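Local coordinates for protein SusD homolog (Bacteroides thetaiotaomicron VPI-5482, PDB 3IHV) that probably binds glycans at the bacterial outer membrane surface for uptake into the cell, at residues A[22-27]-A[118-123]; A[34-39]-A[81-86]; A[124-129]-A[261-266]; A[265-268]-A[274-277]. One frame throughout, in Å; residues are numbered along the deposited sequence.

Contact 1. Residues A[22-27]-A[118-123]; sequences DVLLGV and AEARAL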
# COMPACT_ATOMS: atom_id res chain seq x y z
N ASP A 22 -14.46 -21.54 2.04
CA ASP A 22 -15.14 -20.85 0.94
C ASP A 22 -15.63 -19.47 1.40
O ASP A 22 -15.46 -18.46 0.69
CB ASP A 22 -16.29 -21.75 0.42
CG ASP A 22 -17.04 -21.16 -0.79
OD1 ASP A 22 -16.41 -20.56 -1.68
OD2 ASP A 22 -18.28 -21.35 -0.85
N VAL A 23 -16.24 -19.41 2.59
CA VAL A 23 -16.77 -18.13 3.13
C VAL A 23 -15.61 -17.20 3.49
O VAL A 23 -15.65 -15.98 3.21
CB VAL A 23 -17.68 -18.35 4.34
CG1 VAL A 23 -18.15 -17.00 4.89
CG2 VAL A 23 -18.88 -19.31 3.98
N LEU A 24 -14.54 -17.76 4.04
CA LEU A 24 -13.34 -16.96 4.35
C LEU A 24 -12.75 -16.30 3.11
O LEU A 24 -12.36 -15.15 3.12
CB LEU A 24 -12.25 -17.83 5.00
CG LEU A 24 -10.90 -17.16 5.23
CD1 LEU A 24 -11.00 -16.07 6.26
CD2 LEU A 24 -9.86 -18.23 5.63
N LEU A 25 -12.67 -17.04 2.02
CA LEU A 25 -12.16 -16.50 0.78
C LEU A 25 -13.01 -15.32 0.29
O LEU A 25 -12.49 -14.43 -0.37
CB LEU A 25 -12.02 -17.61 -0.28
CG LEU A 25 -10.86 -18.61 -0.01
CD1 LEU A 25 -10.83 -19.65 -1.14
CD2 LEU A 25 -9.53 -17.98 0.12
N GLY A 26 -14.30 -15.31 0.62
CA GLY A 26 -15.15 -14.17 0.31
C GLY A 26 -14.78 -12.90 1.08
O GLY A 26 -15.00 -11.76 0.60
N VAL A 27 -14.22 -13.06 2.28
CA VAL A 27 -13.73 -11.92 3.03
C VAL A 27 -12.50 -11.35 2.30
O VAL A 27 -12.38 -10.13 2.08
CB VAL A 27 -13.36 -12.27 4.51
CG1 VAL A 27 -13.00 -10.97 5.29
CG2 VAL A 27 -14.53 -13.03 5.20
N ALA A 118 -8.26 -16.73 12.69
CA ALA A 118 -7.13 -15.82 12.74
C ALA A 118 -7.02 -14.98 11.46
O ALA A 118 -6.71 -13.78 11.52
CB ALA A 118 -5.81 -16.65 12.97
N GLU A 119 -7.20 -15.61 10.30
CA GLU A 119 -7.18 -14.92 9.00
C GLU A 119 -8.27 -13.88 8.90
O GLU A 119 -8.01 -12.76 8.46
CB GLU A 119 -7.30 -15.90 7.83
CG GLU A 119 -6.12 -16.84 7.71
CD GLU A 119 -6.27 -17.77 6.53
OE1 GLU A 119 -6.43 -17.24 5.40
OE2 GLU A 119 -6.24 -19.02 6.72
N ALA A 120 -9.46 -14.21 9.35
CA ALA A 120 -10.57 -13.25 9.30
C ALA A 120 -10.33 -12.08 10.22
O ALA A 120 -10.67 -10.93 9.88
CB ALA A 120 -11.93 -13.96 9.62
N ARG A 121 -9.80 -12.35 11.41
CA ARG A 121 -9.50 -11.31 12.36
C ARG A 121 -8.37 -10.42 11.84
O ARG A 121 -8.41 -9.21 12.07
CB ARG A 121 -9.15 -11.88 13.75
CG ARG A 121 -10.32 -12.53 14.45
CD ARG A 121 -10.06 -12.81 15.94
NE ARG A 121 -9.98 -11.57 16.72
CZ ARG A 121 -9.88 -11.51 18.05
NH1 ARG A 121 -9.82 -12.61 18.78
NH2 ARG A 121 -9.82 -10.34 18.65
N ALA A 122 -7.37 -11.02 11.18
CA ALA A 122 -6.27 -10.23 10.59
C ALA A 122 -6.83 -9.30 9.51
O ALA A 122 -6.47 -8.13 9.45
CB ALA A 122 -5.16 -11.14 10.03
N LEU A 123 -7.72 -9.81 8.67
CA LEU A 123 -8.36 -9.00 7.63
C LEU A 123 -9.16 -7.87 8.27
O LEU A 123 -9.07 -6.71 7.84
CB LEU A 123 -9.23 -9.87 6.76
CG LEU A 123 -8.49 -10.71 5.69
CD1 LEU A 123 -9.37 -11.85 5.21
CD2 LEU A 123 -7.96 -9.84 4.53

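Contact 2. Residues A[34-39]-A[81-86]; sequences DAMYGY and WAALYT. With EDO (1,2-ethanediol), chain K; EDO (1,2-ethanediol), chain I.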
# COMPACT_ATOMS: atom_id res chain seq x y z
N ASP A 34 -12.22 -2.43 -6.88
CA ASP A 34 -11.65 -1.22 -7.41
C ASP A 34 -11.50 -0.19 -6.28
O ASP A 34 -10.48 0.48 -6.16
CB ASP A 34 -12.59 -0.73 -8.53
CG ASP A 34 -11.91 0.20 -9.55
OD1 ASP A 34 -10.86 -0.16 -10.11
OD2 ASP A 34 -12.49 1.27 -9.83
N ALA A 35 -12.51 -0.12 -5.40
CA ALA A 35 -12.50 0.80 -4.27
C ALA A 35 -11.57 0.40 -3.13
O ALA A 35 -11.39 1.14 -2.16
CB ALA A 35 -13.96 0.98 -3.73
N MSE A 36 -11.03 -0.81 -3.21
CA MSE A 36 -10.03 -1.34 -2.29
C MSE A 36 -8.69 -1.35 -3.06
O MSE A 36 -8.30 -0.30 -3.58
CB MSE A 36 -10.46 -2.72 -1.79
CG MSE A 36 -11.75 -2.70 -1.02
SE MSE A 36 -11.57 -1.98 0.78
CE MSE A 36 -10.51 -3.42 1.59
N TYR A 37 -8.00 -2.49 -3.19
CA TYR A 37 -6.64 -2.45 -3.76
C TYR A 37 -6.56 -2.52 -5.27
O TYR A 37 -5.47 -2.43 -5.83
CB TYR A 37 -5.75 -3.50 -3.04
CG TYR A 37 -5.70 -3.22 -1.55
CD1 TYR A 37 -4.88 -2.25 -1.06
CD2 TYR A 37 -6.56 -3.88 -0.66
CE1 TYR A 37 -4.88 -1.92 0.30
CE2 TYR A 37 -6.55 -3.57 0.70
CZ TYR A 37 -5.74 -2.59 1.16
OH TYR A 37 -5.77 -2.27 2.50
N GLY A 38 -7.70 -2.68 -5.96
CA GLY A 38 -7.66 -2.66 -7.41
C GLY A 38 -7.26 -1.28 -7.93
O GLY A 38 -6.68 -1.18 -9.03
N TYR A 39 -7.53 -0.23 -7.14
CA TYR A 39 -7.30 1.16 -7.58
C TYR A 39 -7.25 2.19 -6.49
O TYR A 39 -6.25 2.89 -6.34
CB TYR A 39 -8.36 1.51 -8.65
CG TYR A 39 -8.33 2.89 -9.24
CD1 TYR A 39 -7.15 3.57 -9.46
CD2 TYR A 39 -9.50 3.44 -9.73
CE1 TYR A 39 -7.15 4.84 -10.05
CE2 TYR A 39 -9.50 4.72 -10.32
CZ TYR A 39 -8.33 5.41 -10.44
OH TYR A 39 -8.35 6.64 -11.03
N TRP A 81 -15.11 3.91 1.86
CA TRP A 81 -15.70 3.80 3.19
C TRP A 81 -16.66 2.60 3.21
O TRP A 81 -16.57 1.74 4.09
CB TRP A 81 -16.40 5.11 3.56
CG TRP A 81 -17.23 5.15 4.79
CD1 TRP A 81 -18.55 4.82 4.92
CD2 TRP A 81 -16.82 5.68 6.05
NE1 TRP A 81 -18.98 5.08 6.21
CE2 TRP A 81 -17.94 5.62 6.92
CE3 TRP A 81 -15.63 6.19 6.53
CZ2 TRP A 81 -17.88 6.05 8.22
CZ3 TRP A 81 -15.57 6.63 7.86
CH2 TRP A 81 -16.69 6.56 8.67
N ALA A 82 -17.54 2.53 2.22
CA ALA A 82 -18.51 1.44 2.10
C ALA A 82 -17.83 0.09 1.91
O ALA A 82 -18.24 -0.89 2.50
CB ALA A 82 -19.52 1.72 0.96
N ALA A 83 -16.79 0.03 1.09
CA ALA A 83 -16.11 -1.24 0.84
C ALA A 83 -15.42 -1.77 2.10
O ALA A 83 -15.45 -2.98 2.40
CB ALA A 83 -15.10 -1.12 -0.34
N LEU A 84 -14.78 -0.89 2.86
CA LEU A 84 -14.12 -1.31 4.10
C LEU A 84 -15.15 -1.88 5.04
O LEU A 84 -14.95 -2.94 5.65
CB LEU A 84 -13.36 -0.12 4.74
CG LEU A 84 -12.06 0.24 3.98
CD1 LEU A 84 -11.50 1.69 4.29
CD2 LEU A 84 -10.95 -0.86 4.26
N TYR A 85 -16.27 -1.17 5.20
CA TYR A 85 -17.34 -1.67 6.08
C TYR A 85 -17.95 -2.98 5.59
O TYR A 85 -18.39 -3.81 6.38
CB TYR A 85 -18.37 -0.57 6.40
CG TYR A 85 -17.87 0.34 7.52
CD1 TYR A 85 -17.79 -0.15 8.83
CD2 TYR A 85 -17.43 1.62 7.28
CE1 TYR A 85 -17.28 0.62 9.86
CE2 TYR A 85 -16.92 2.41 8.32
CZ TYR A 85 -16.87 1.92 9.60
OH TYR A 85 -16.39 2.68 10.64
N THR A 86 -17.96 -3.19 4.27
CA THR A 86 -18.42 -4.46 3.72
C THR A 86 -17.44 -5.57 4.12
O THR A 86 -17.84 -6.67 4.51
CB THR A 86 -18.58 -4.36 2.20
OG1 THR A 86 -19.68 -3.50 1.88
CG2 THR A 86 -18.83 -5.72 1.58
C1 EDO K . -23.03 -3.46 5.23
O1 EDO K . -21.74 -2.86 5.31
C2 EDO K . -22.93 -4.76 4.46
O2 EDO K . -22.28 -4.56 3.20
C1 EDO I . -21.62 2.80 8.78
O1 EDO I . -21.46 2.22 7.51
C2 EDO I . -20.63 3.90 8.96
O2 EDO I . -21.16 5.14 8.45

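Contact 3. Residues A[124-129]-A[261-266]; sequences RGMFYF and IEISFY. With NA (sodium ion), chain F; EDO (1,2-ethanediol), chain M; EDO (1,2-ethanediol), chain N.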
# COMPACT_ATOMS: atom_id res chain seq x y z
N ARG A 124 -9.95 -8.21 9.29
CA ARG A 124 -10.73 -7.19 9.99
C ARG A 124 -9.84 -6.08 10.58
O ARG A 124 -10.11 -4.88 10.46
CB ARG A 124 -11.61 -7.84 11.04
CG ARG A 124 -12.54 -6.84 11.72
CD ARG A 124 -13.60 -7.52 12.59
NE ARG A 124 -12.99 -8.18 13.74
CZ ARG A 124 -13.64 -8.94 14.60
NH1 ARG A 124 -14.93 -9.17 14.46
NH2 ARG A 124 -12.99 -9.47 15.63
N GLY A 125 -8.70 -6.48 11.14
CA GLY A 125 -7.71 -5.53 11.66
C GLY A 125 -7.16 -4.64 10.55
O GLY A 125 -7.02 -3.42 10.73
N MSE A 126 -6.87 -5.25 9.40
CA MSE A 126 -6.37 -4.54 8.23
C MSE A 126 -7.43 -3.51 7.75
O MSE A 126 -7.09 -2.36 7.45
CB MSE A 126 -6.02 -5.54 7.12
CG MSE A 126 -5.40 -4.90 5.91
SE MSE A 126 -4.84 -6.36 4.73
CE MSE A 126 -4.75 -5.45 3.00
N PHE A 127 -8.70 -3.93 7.69
CA PHE A 127 -9.78 -3.03 7.24
C PHE A 127 -9.95 -1.86 8.22
O PHE A 127 -10.02 -0.69 7.80
CB PHE A 127 -11.12 -3.74 7.09
CG PHE A 127 -11.09 -4.90 6.12
CD1 PHE A 127 -10.25 -4.94 5.02
CD2 PHE A 127 -11.93 -5.98 6.33
CE1 PHE A 127 -10.27 -6.02 4.14
CE2 PHE A 127 -11.93 -7.03 5.47
CZ PHE A 127 -11.11 -7.06 4.39
N TYR A 128 -9.97 -2.16 9.51
CA TYR A 128 -10.06 -1.08 10.52
C TYR A 128 -8.84 -0.19 10.52
O TYR A 128 -8.96 1.00 10.82
CB TYR A 128 -10.34 -1.58 11.93
CG TYR A 128 -11.80 -1.82 12.19
CD1 TYR A 128 -12.68 -0.78 12.33
CD2 TYR A 128 -12.29 -3.12 12.27
CE1 TYR A 128 -14.02 -1.00 12.56
CE2 TYR A 128 -13.62 -3.34 12.50
CZ TYR A 128 -14.47 -2.30 12.65
OH TYR A 128 -15.80 -2.56 12.88
N PHE A 129 -7.66 -0.75 10.20
CA PHE A 129 -6.46 0.08 10.14
C PHE A 129 -6.61 1.11 9.05
O PHE A 129 -6.28 2.27 9.26
CB PHE A 129 -5.22 -0.81 9.90
CG PHE A 129 -3.91 -0.03 9.84
CD1 PHE A 129 -3.62 0.94 10.78
CD2 PHE A 129 -2.95 -0.34 8.92
CE1 PHE A 129 -2.44 1.64 10.76
CE2 PHE A 129 -1.73 0.36 8.91
CZ PHE A 129 -1.49 1.33 9.86
N ILE A 261 1.94 -9.39 2.79
CA ILE A 261 0.57 -9.10 2.43
C ILE A 261 0.58 -8.64 0.97
O ILE A 261 1.07 -7.58 0.66
CB ILE A 261 -0.10 -8.03 3.33
CG1 ILE A 261 -0.01 -8.47 4.80
CG2 ILE A 261 -1.58 -7.81 2.87
CD1 ILE A 261 -0.52 -7.41 5.82
N GLU A 262 0.08 -9.49 0.09
CA GLU A 262 0.07 -9.19 -1.31
C GLU A 262 -1.31 -9.58 -1.82
O GLU A 262 -1.80 -10.67 -1.49
CB GLU A 262 1.22 -9.97 -2.00
CG GLU A 262 1.35 -9.71 -3.51
CD GLU A 262 2.47 -10.49 -4.16
OE1 GLU A 262 3.11 -11.34 -3.47
OE2 GLU A 262 2.74 -10.21 -5.34
N ILE A 263 -1.93 -8.68 -2.59
CA ILE A 263 -3.25 -8.90 -3.15
C ILE A 263 -3.09 -9.53 -4.51
O ILE A 263 -2.41 -8.98 -5.39
CB ILE A 263 -4.02 -7.57 -3.34
CG1 ILE A 263 -3.89 -6.69 -2.10
CG2 ILE A 263 -5.49 -7.84 -3.72
CD1 ILE A 263 -4.20 -7.42 -0.79
N SER A 264 -3.68 -10.69 -4.71
CA SER A 264 -3.62 -11.37 -5.99
C SER A 264 -4.79 -11.00 -6.89
O SER A 264 -5.96 -11.11 -6.50
CB SER A 264 -3.59 -12.89 -5.81
OG SER A 264 -3.72 -13.55 -7.06
N PHE A 265 -4.45 -10.55 -8.09
CA PHE A 265 -5.44 -10.31 -9.13
C PHE A 265 -5.21 -11.31 -10.24
O PHE A 265 -4.08 -11.49 -10.69
CB PHE A 265 -5.29 -8.91 -9.70
CG PHE A 265 -5.60 -7.83 -8.72
CD1 PHE A 265 -6.89 -7.43 -8.50
CD2 PHE A 265 -4.60 -7.20 -8.02
CE1 PHE A 265 -7.19 -6.44 -7.59
CE2 PHE A 265 -4.87 -6.21 -7.10
CZ PHE A 265 -6.19 -5.81 -6.88
N TYR A 266 -6.26 -12.01 -10.64
CA TYR A 266 -6.13 -12.90 -11.75
C TYR A 266 -7.47 -13.29 -12.31
O TYR A 266 -8.34 -13.78 -11.58
CB TYR A 266 -5.32 -14.20 -11.47
CG TYR A 266 -5.35 -15.07 -12.70
CD1 TYR A 266 -4.57 -14.76 -13.81
CD2 TYR A 266 -6.21 -16.16 -12.80
CE1 TYR A 266 -4.63 -15.51 -14.96
CE2 TYR A 266 -6.28 -16.91 -13.95
CZ TYR A 266 -5.48 -16.59 -15.03
OH TYR A 266 -5.56 -17.34 -16.19
NA NA F . -1.90 -11.97 -10.66
C1 EDO M . -6.57 -11.52 -3.10
O1 EDO M . -5.24 -11.94 -2.84
C2 EDO M . -7.31 -11.19 -1.83
O2 EDO M . -6.60 -10.38 -0.88
C1 EDO N . -4.01 -10.74 2.27
O1 EDO N . -3.17 -11.90 2.44
C2 EDO N . -3.88 -10.18 0.85
O2 EDO N . -4.07 -11.14 -0.20
O HOH W 1 -1.77 -13.66 -8.97
O HOH W 2 0.74 -11.18 -11.28
O HOH W 3 -1.45 -13.45 -12.39

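Contact 4. Residues A[265-268]-A[274-277]; sequences FYSP and SDPV. With NA (sodium ion), chain F.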
# COMPACT_ATOMS: atom_id res chain seq x y z
N PHE A 265 -4.45 -10.55 -8.09
CA PHE A 265 -5.44 -10.31 -9.13
C PHE A 265 -5.21 -11.31 -10.24
O PHE A 265 -4.08 -11.49 -10.69
CB PHE A 265 -5.29 -8.91 -9.70
CG PHE A 265 -5.60 -7.83 -8.72
CD1 PHE A 265 -6.89 -7.43 -8.50
CD2 PHE A 265 -4.60 -7.20 -8.02
CE1 PHE A 265 -7.19 -6.44 -7.59
CE2 PHE A 265 -4.87 -6.21 -7.10
CZ PHE A 265 -6.19 -5.81 -6.88
N TYR A 266 -6.26 -12.01 -10.64
CA TYR A 266 -6.13 -12.90 -11.75
C TYR A 266 -7.47 -13.29 -12.31
O TYR A 266 -8.34 -13.78 -11.58
CB TYR A 266 -5.32 -14.20 -11.47
CG TYR A 266 -5.35 -15.07 -12.70
CD1 TYR A 266 -4.57 -14.76 -13.81
CD2 TYR A 266 -6.21 -16.16 -12.80
CE1 TYR A 266 -4.63 -15.51 -14.96
CE2 TYR A 266 -6.28 -16.91 -13.95
CZ TYR A 266 -5.48 -16.59 -15.03
OH TYR A 266 -5.56 -17.34 -16.19
N SER A 267 -7.61 -13.12 -13.62
CA SER A 267 -8.74 -13.64 -14.35
C SER A 267 -8.26 -13.92 -15.78
O SER A 267 -7.44 -13.17 -16.30
CB SER A 267 -9.93 -12.67 -14.36
OG SER A 267 -11.00 -13.28 -15.03
N PRO A 268 -8.73 -15.01 -16.40
CA PRO A 268 -8.37 -15.20 -17.81
C PRO A 268 -9.11 -14.23 -18.75
O PRO A 268 -8.72 -14.02 -19.90
CB PRO A 268 -8.84 -16.63 -18.12
CG PRO A 268 -9.89 -16.92 -17.06
CD PRO A 268 -9.48 -16.14 -15.83
N SER A 274 -17.71 -8.94 -12.03
CA SER A 274 -16.92 -9.00 -10.82
C SER A 274 -15.62 -9.79 -11.03
O SER A 274 -15.21 -10.56 -10.16
CB SER A 274 -17.74 -9.60 -9.65
OG SER A 274 -18.07 -10.97 -9.89
N ASP A 275 -14.96 -9.57 -12.17
CA ASP A 275 -13.68 -10.24 -12.42
C ASP A 275 -12.63 -9.69 -11.43
O ASP A 275 -12.54 -8.48 -11.24
CB ASP A 275 -13.23 -10.00 -13.86
CG ASP A 275 -14.21 -10.54 -14.87
OD1 ASP A 275 -14.69 -11.68 -14.70
OD2 ASP A 275 -14.51 -9.82 -15.85
N PRO A 276 -11.86 -10.56 -10.76
CA PRO A 276 -10.85 -10.07 -9.84
C PRO A 276 -9.56 -9.63 -10.54
O PRO A 276 -8.48 -10.26 -10.41
CB PRO A 276 -10.61 -11.28 -8.92
CG PRO A 276 -10.81 -12.38 -9.79
CD PRO A 276 -11.95 -12.02 -10.71
N VAL A 277 -9.69 -8.53 -11.27
CA VAL A 277 -8.56 -7.90 -11.98
C VAL A 277 -8.45 -6.49 -11.38
O VAL A 277 -9.43 -5.96 -10.83
CB VAL A 277 -8.79 -7.86 -13.48
CG1 VAL A 277 -8.79 -9.28 -14.03
CG2 VAL A 277 -10.09 -7.11 -13.87
NA NA F . -1.90 -11.97 -10.66
O HOH W 4 -13.42 -13.78 -13.75
O HOH W 2 0.74 -11.18 -11.28
O HOH W 3 -1.45 -13.45 -12.39
O HOH W 1 -1.77 -13.66 -8.97

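Contact 1. Residues A[22-27]-A[118-123]
The carboxylate of Glu119, which reaches toward Leu24 of the facing helix, is held by three groups: OE2 forms salt bridges with Arg186 and Arg192, and OE1 is hydrogen-bonded to the hydroxyl of Tyr28, one residue beyond 22-27. The contact pairs two helices, 17-29 and 107-135, of the TPR-like helical scaffold of the SusD family. Their segments run nearly parallel, at 14° between N-to-C directions, with axes 10.1 Å apart, and side chains rather than backbones bridge that gap. Leu24 does most of the bridging. With CG anti to the backbone N (chi1 173°), it sends both methyls at the other helix. CD2 of Leu24 meets the acid of Glu119, whose side chain it crosses at about a right angle, and lies 3.6 Å from OE1. CD1 of Leu24 rests against the backbone of that helix, 3.9 Å from Ala120 N, and also near the Ala120 methyl. The two arginines would probably favour the charged form of Glu119, although the acid is buried and Leu24 packs against it. With the tyrosine, they leave the carboxylate little freedom to turn. One turn further along, the pairing becomes wholly apolar, as Val27 meets Leu123. No hydrogen bond crosses between the segments, so their mutual fit rests on this buried row of side chains. Phe94 of helix 75-101 touches both Leu24 and Ala120, adding a third helix to the core. At the C-terminal end of the row, CG1 of Val27 stands 3.7 Å from CD1 of Leu123.

Contact 2. Residues A[34-39]-A[81-86]
Met36 and Leu84 set the geometry here, their side chains meeting at a slant between the short, weakly bonded helix 34-38 and helix 75-101. The side chain of Met36, a selenomethionine in this crystal, leaves beside its backbone N (chi1 -61°) and bends again at both later torsions. That folded course lays SE of Met36 3.7 Å from CD2 of Leu84, and the terminal CE comes equally close to the same methyl. Earlier along the side chain, CG of Met36 passes 3.8 Å from CB of Ala83, so the bent side chain straddles two successive residues of the helix. Ala35 adds a methyl-to-methyl touch, its CB 4.1 Å from CB of Ala83. With small residues facing each other at this point, the segment axes approach to 9.0 Å while crossing at 71°. Phe127 of helix 107-135 also packs on Met36, and Leu131 on Leu84, so three helices meet at this point. Within 81-86, CE2 of Tyr85 stands 3.6 Å above the centre of one face of the Trp81 ring, and Trp81 in turn lies at the Tyr85 edge. An ethanediol, probably from the crystallisation liquor, lies at the Trp81 edge. A nearby hydrogen bond joins the Thr80 hydroxyl to Ala35 O. The contacts between the two segments are apolar, with no hydrogen bond across them; the junction rests on van der Waals contact of a bent selenoether side chain with Ala83 and Leu84, not on directional bonds.

Contact 3. Residues A[124-129]-A[261-266]
The short antiparallel sheet of strands 259-263 and 392-396 meets the helical scaffold here, where Met126 of helix 107-135 reaches for the first of these strands. Met126 is a selenomethionine extended beyond CG, with CG anti to the backbone N (chi1 -175°), and this reach spans a gap of 10.1 Å between its CA and that of Ile261. CE of Met126 ends 4.0 Å from CG2 of Ile261, the two side chains sliding past each other in opposite directions. A touch on CD1 of Ile263 is doubtful, because that side chain has two conformations. Leu201 and Ala197 of helix 195-210 flank Met126 and Ile261 respectively. Past the strand, backbone groups make polar bonds: Ser264 N donates an almost straight bond (172°) to O1 of an ethanediol, 2.7 Å away. Phe265 O then binds the sodium ion at 2.2 Å, joined by Asn389 O, Asn391 OD1 and three waters. One of those waters is hydrogen-bonded to Ser264 OG (2.7 Å), making that serine a second-shell neighbour of the metal. All six ligands are oxygens, consistent with sodium. The segment is thus anchored by dispersion forces at the helix and by ion-dipole bonds at the metal.

Contact 4. Residues A[265-268]-A[274-277]
Backbone polar contacts come first: Tyr266 N lies 2.8 Å from Pro276 O, but the N-H...O angle of 124° makes this hydrogen bond weak. The same carbonyl oxygen, Pro276 O, sits at the edge of the Phe265 ring, near its plane, and 3.3 Å from Phe265 CA. Pro276 is the centre of an inverse gamma turn, with a weak bond from Val277 N to Asp275 O; that tight turn presents the carbonyl of Pro276 to the other segment. Water carries the second polar link. Ser267 OG and Asp275 OD1 stand 4.0 Å apart, and one water donates to both, at 2.8 Å from Ser267 OG and 2.6 Å from Asp275 OD1. Each side chain has a further partner, Ser267 OG bonding Thr269 O and Asp275 OD2 bonding Gly272 N, so the water joins two side chains that also bond to the intervening loop. Van der Waals contact completes the interface. CB of Ser267 lies 3.6 Å from CG1 of Val277, a methyl placed beside its own backbone N (chi1 -66°). CD1 of Phe265 comes within 3.4 Å of Val277 C, meeting it obliquely. These contacts draw together two parts of the irregular loop between strands 259-263 and 302-304. CZ of Phe265 packs on Gly38 and Tyr37 O of segment 34-39, while Val277 leans on Asn389, in the loop leading to strand 392-396.

How the contacts relate
From the N terminus, helix 17-29 opens contact 1 and helix 34-38 opens contact 2. Contact 2 closes first, when the chain returns on helix 75-101; contact 1 closes on helix 107-135, so the shorter loop lies within the longer. Contact 3 starts at once, from the next turn of helix 107-135, and bridges 131 intervening residues to strand 259-263, tying the N-terminal helices to the later part of the chain. Contact 4 follows where contact 3 ends, sharing Phe265 and Tyr266, and closes a small local loop. The loops of contacts 1, 3 and 4 thus succeed one another. Tyr37 of contact 2 touches both Met126 and Phe265, joining the helical core to the sodium-bound loop.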